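Side-chain contact in fructosyl amine:oxygen oxidoreductase (Neosartorya fumigata, PDB 4WCT), which oxidatively deglycates fructosyl amines (Amadori products) with molecular oxygen, using a bound FAD cofactor: residues A[306-311]-A[316-321]. Residues are numbered along the deposited sequence; the frame is centred on the assembly and turned at random.
Sequences CNFLPD and GQEKSV
A beta hairpin pairs L309 with K319 at its centre, joining the end of strand 295-310 to the short antiparallel strand 318-320. K319 N donates to L309 O at 2.8 Å, and L309 N returns a bond to K319 O. Side chains secure the end away from the turn. S320 OG, anti to its own backbone N (chi1 -176°), takes the N-H of N307 at 2.9 Å and 169°, and also bonds P254 O. N307 ND2 donates to V321 O at 2.9 Å; the donor lies in the V321 carbonyl plane, and V321 O lies nearly in the N307 amide plane. N307 OD1 pairs with Q445. The E318 carboxylate stacks over one face of the F308 ring, planes 23° apart, with OE1 3.5 Å from F308 CB. R429 forms a salt bridge with E318 OE2. Near the turn, D311 N bonds Q317 O at 2.9 Å. K319 CD passes 3.9 Å from D311 OD2, but the charges do not touch. D311 OD1 accepts from N313 N, D311 OD2 forms a salt bridge with R314, and K319 NZ hydrogen-bonds D243 O. Strand 253-263 borders C306, strand 352-362 supplies W359 against N307 and S320, and strand 442-443 runs parallel to strand 295-310.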
ATOM      1  N   CYS A 306      12.341   7.049   6.200  1.00  8.83           N
ATOM      2  CA  CYS A 306      12.589   5.950   7.125  1.00  9.49           C
ATOM      3  C   CYS A 306      12.851   6.523   8.509  1.00 11.17           C
ATOM      4  O   CYS A 306      12.895   7.749   8.708  1.00 12.47           O
ATOM      5  CB  CYS A 306      13.787   5.115   6.643  1.00  9.36           C
ATOM      6  SG  CYS A 306      13.579   4.294   5.068  1.00 11.17           S
ATOM      7  N   ASN A 307      12.851   5.645   9.510  1.00 10.00           N
ATOM      8  CA  ASN A 307      13.140   6.074  10.879  1.00 10.73           C
ATOM      9  C   ASN A 307      14.302   5.236  11.393  1.00 12.29           C
ATOM     10  O   ASN A 307      14.107   4.130  11.901  1.00 10.90           O
ATOM     11  CB  ASN A 307      11.917   5.905  11.773  1.00 10.23           C
ATOM     12  CG  ASN A 307      12.162   6.389  13.167  1.00 10.49           C
ATOM     13  OD1 ASN A 307      12.717   7.468  13.362  1.00 12.79           O
ATOM     14  ND2 ASN A 307      11.768   5.599  14.155  1.00 10.41           N
ATOM     15  N   PHE A 308      15.513   5.676  11.056  1.00  9.46           N
ATOM     16  CA  PHE A 308      16.697   4.824  11.127  1.00  9.54           C
ATOM     17  C   PHE A 308      17.247   4.778  12.556  1.00 10.89           C
ATOM     18  O   PHE A 308      17.615   5.806  13.125  1.00 11.99           O
ATOM     19  CB  PHE A 308      17.786   5.311  10.189  1.00  9.70           C
ATOM     20  CG  PHE A 308      17.518   5.054   8.735  1.00  9.81           C
ATOM     21  CD1 PHE A 308      17.259   3.773   8.269  1.00  9.93           C
ATOM     22  CD2 PHE A 308      17.564   6.083   7.826  1.00 11.41           C
ATOM     23  CE1 PHE A 308      16.993   3.531   6.948  1.00 10.56           C
ATOM     24  CE2 PHE A 308      17.384   5.826   6.458  1.00  9.94           C
ATOM     25  CZ  PHE A 308      17.089   4.566   6.024  1.00 10.16           C
ATOM     26  N   LEU A 309      17.130   3.623  13.177  1.00 11.58           N
ATOM     27  CA  LEU A 309      17.694   3.394  14.511  1.00 11.77           C
ATOM     28  C   LEU A 309      18.647   2.198  14.483  1.00 10.67           C
ATOM     29  O   LEU A 309      18.637   1.393  13.555  1.00 10.97           O
ATOM     30  CB  LEU A 309      16.539   3.150  15.510  1.00 11.49           C
ATOM     31  CG  LEU A 309      15.642   4.374  15.743  1.00 13.62           C
ATOM     32  CD1 LEU A 309      14.394   3.967  16.499  1.00 19.99           C
ATOM     33  CD2 LEU A 309      16.429   5.409  16.522  1.00 17.03           C
ATOM     34  N   PRO A 310      19.446   2.024  15.546  1.00 10.85           N
ATOM     35  CA  PRO A 310      20.387   0.916  15.522  1.00 10.69           C
ATOM     36  C   PRO A 310      19.694  -0.427  15.404  1.00 10.45           C
ATOM     37  O   PRO A 310      18.624  -0.626  15.975  1.00  9.96           O
ATOM     38  CB  PRO A 310      21.105   1.042  16.890  1.00 10.99           C
ATOM     39  CG  PRO A 310      20.990   2.518  17.204  1.00 11.92           C
ATOM     40  CD  PRO A 310      19.606   2.885  16.727  1.00 12.77           C
ATOM     41  N   ASP A 311      20.232  -1.297  14.556  1.00  9.78           N
ATOM     42  CA  ASP A 311      19.723  -2.650  14.430  1.00  9.89           C
ATOM     43  C   ASP A 311      20.139  -3.476  15.652  1.00 12.43           C
ATOM     44  O   ASP A 311      21.335  -3.673  15.878  1.00 13.19           O
ATOM     45  CB  ASP A 311      20.276  -3.281  13.159  1.00  9.54           C
ATOM     46  CG  ASP A 311      19.647  -4.596  12.846  1.00 10.56           C
ATOM     47  OD1 ASP A 311      19.324  -5.327  13.807  1.00 11.48           O
ATOM     48  OD2 ASP A 311      19.589  -4.993  11.642  1.00 11.16           O
ATOM     49  N   GLY A 316      26.522  -1.786  14.473  1.00 16.37           N
ATOM     50  CA  GLY A 316      26.926  -0.741  13.591  1.00 16.91           C
ATOM     51  C   GLY A 316      26.000  -0.487  12.419  1.00 18.21           C
ATOM     52  O   GLY A 316      26.308   0.349  11.573  1.00 18.57           O
ATOM     53  N   GLN A 317      24.890  -1.232  12.349  1.00 14.00           N
ATOM     54  CA  GLN A 317      23.953  -1.073  11.234  1.00 12.89           C
ATOM     55  C   GLN A 317      22.629  -0.494  11.688  1.00 12.20           C
ATOM     56  O   GLN A 317      22.372  -0.400  12.876  1.00 12.86           O
ATOM     57  CB  GLN A 317      23.699  -2.420  10.560  1.00 12.98           C
ATOM     58  CG  GLN A 317      24.979  -3.058  10.031  1.00 18.74           C
ATOM     59  CD  GLN A 317      24.724  -4.277   9.190  1.00 20.99           C
ATOM     60  OE1 GLN A 317      23.824  -4.282   8.355  1.00 18.92           O
ATOM     61  NE2 GLN A 317      25.504  -5.337   9.412  1.00 19.64           N
ATOM     62  N   GLU A 318      21.871  -0.008  10.714  1.00 13.33           N
ATOM     63  CA  GLU A 318      20.597   0.684  10.951  1.00 13.76           C
ATOM     64  C   GLU A 318      19.465  -0.226  10.540  1.00 12.96           C
ATOM     65  O   GLU A 318      19.588  -0.972   9.573  1.00 12.03           O
ATOM     66  CB  GLU A 318      20.479   1.933  10.064  1.00 18.28           C
ATOM     67  CG  GLU A 318      21.601   2.943  10.141  1.00 25.40           C
ATOM     68  CD  GLU A 318      21.492   3.986   9.035  1.00 23.67           C
ATOM     69  OE1 GLU A 318      21.217   5.122   9.393  1.00 27.18           O
ATOM     70  OE2 GLU A 318      21.585   3.647   7.821  1.00 29.70           O
ATOM     71  N   LYS A 319      18.310   0.023  11.127  1.00 11.42           N
ATOM     72  CA  LYS A 319      17.076  -0.635  10.748  1.00 12.47           C
ATOM     73  C   LYS A 319      15.947   0.392  10.990  1.00 11.81           C
ATOM     74  O   LYS A 319      15.782   0.889  12.100  1.00 12.29           O
ATOM     75  CB  LYS A 319      16.867  -1.865  11.641  1.00 13.93           C
ATOM     76  CG  LYS A 319      15.724  -2.786  11.238  1.00 15.01           C
ATOM     77  CD  LYS A 319      15.800  -4.161  11.915  1.00 16.83           C
ATOM     78  CE  LYS A 319      14.656  -5.050  11.438  1.00 16.30           C
ATOM     79  NZ  LYS A 319      14.477  -6.318  12.180  1.00 20.90           N
ATOM     80  N   SER A 320      15.104   0.592   9.976  1.00 10.78           N
ATOM     81  CA  SER A 320      13.986   1.531  10.053  1.00  9.44           C
ATOM     82  C   SER A 320      12.798   0.965  10.854  1.00 11.99           C
ATOM     83  O   SER A 320      12.324  -0.138  10.575  1.00 10.21           O
ATOM     84  CB  SER A 320      13.517   1.865   8.634  1.00 11.36           C
ATOM     85  OG  SER A 320      12.483   2.859   8.680  1.00 11.13           O
ATOM     86  N   VAL A 321      12.351   1.716  11.852  1.00 10.64           N
ATOM     87  CA  VAL A 321      11.280   1.287  12.748  1.00 10.75           C
ATOM     88  C   VAL A 321      10.108   2.246  12.635  1.00  9.15           C
ATOM     89  O   VAL A 321      10.210   3.410  13.007  1.00 11.05           O
ATOM     90  CB  VAL A 321      11.738   1.266  14.219  1.00 14.44           C
ATOM     91  CG1 VAL A 321      10.607   0.716  15.086  1.00 18.29           C
ATOM     92  CG2 VAL A 321      12.984   0.396  14.322  1.00 16.31           C
TER
HETATM   93  O   HOH W   1      16.230  -0.490  14.650  1.00 14.17           O
HETATM   94  O   HOH W   2      19.324  -3.774   9.274  1.00 12.64           O
HETATM   95  O   HOH W   3      17.206  -7.089  14.067  1.00 17.44           O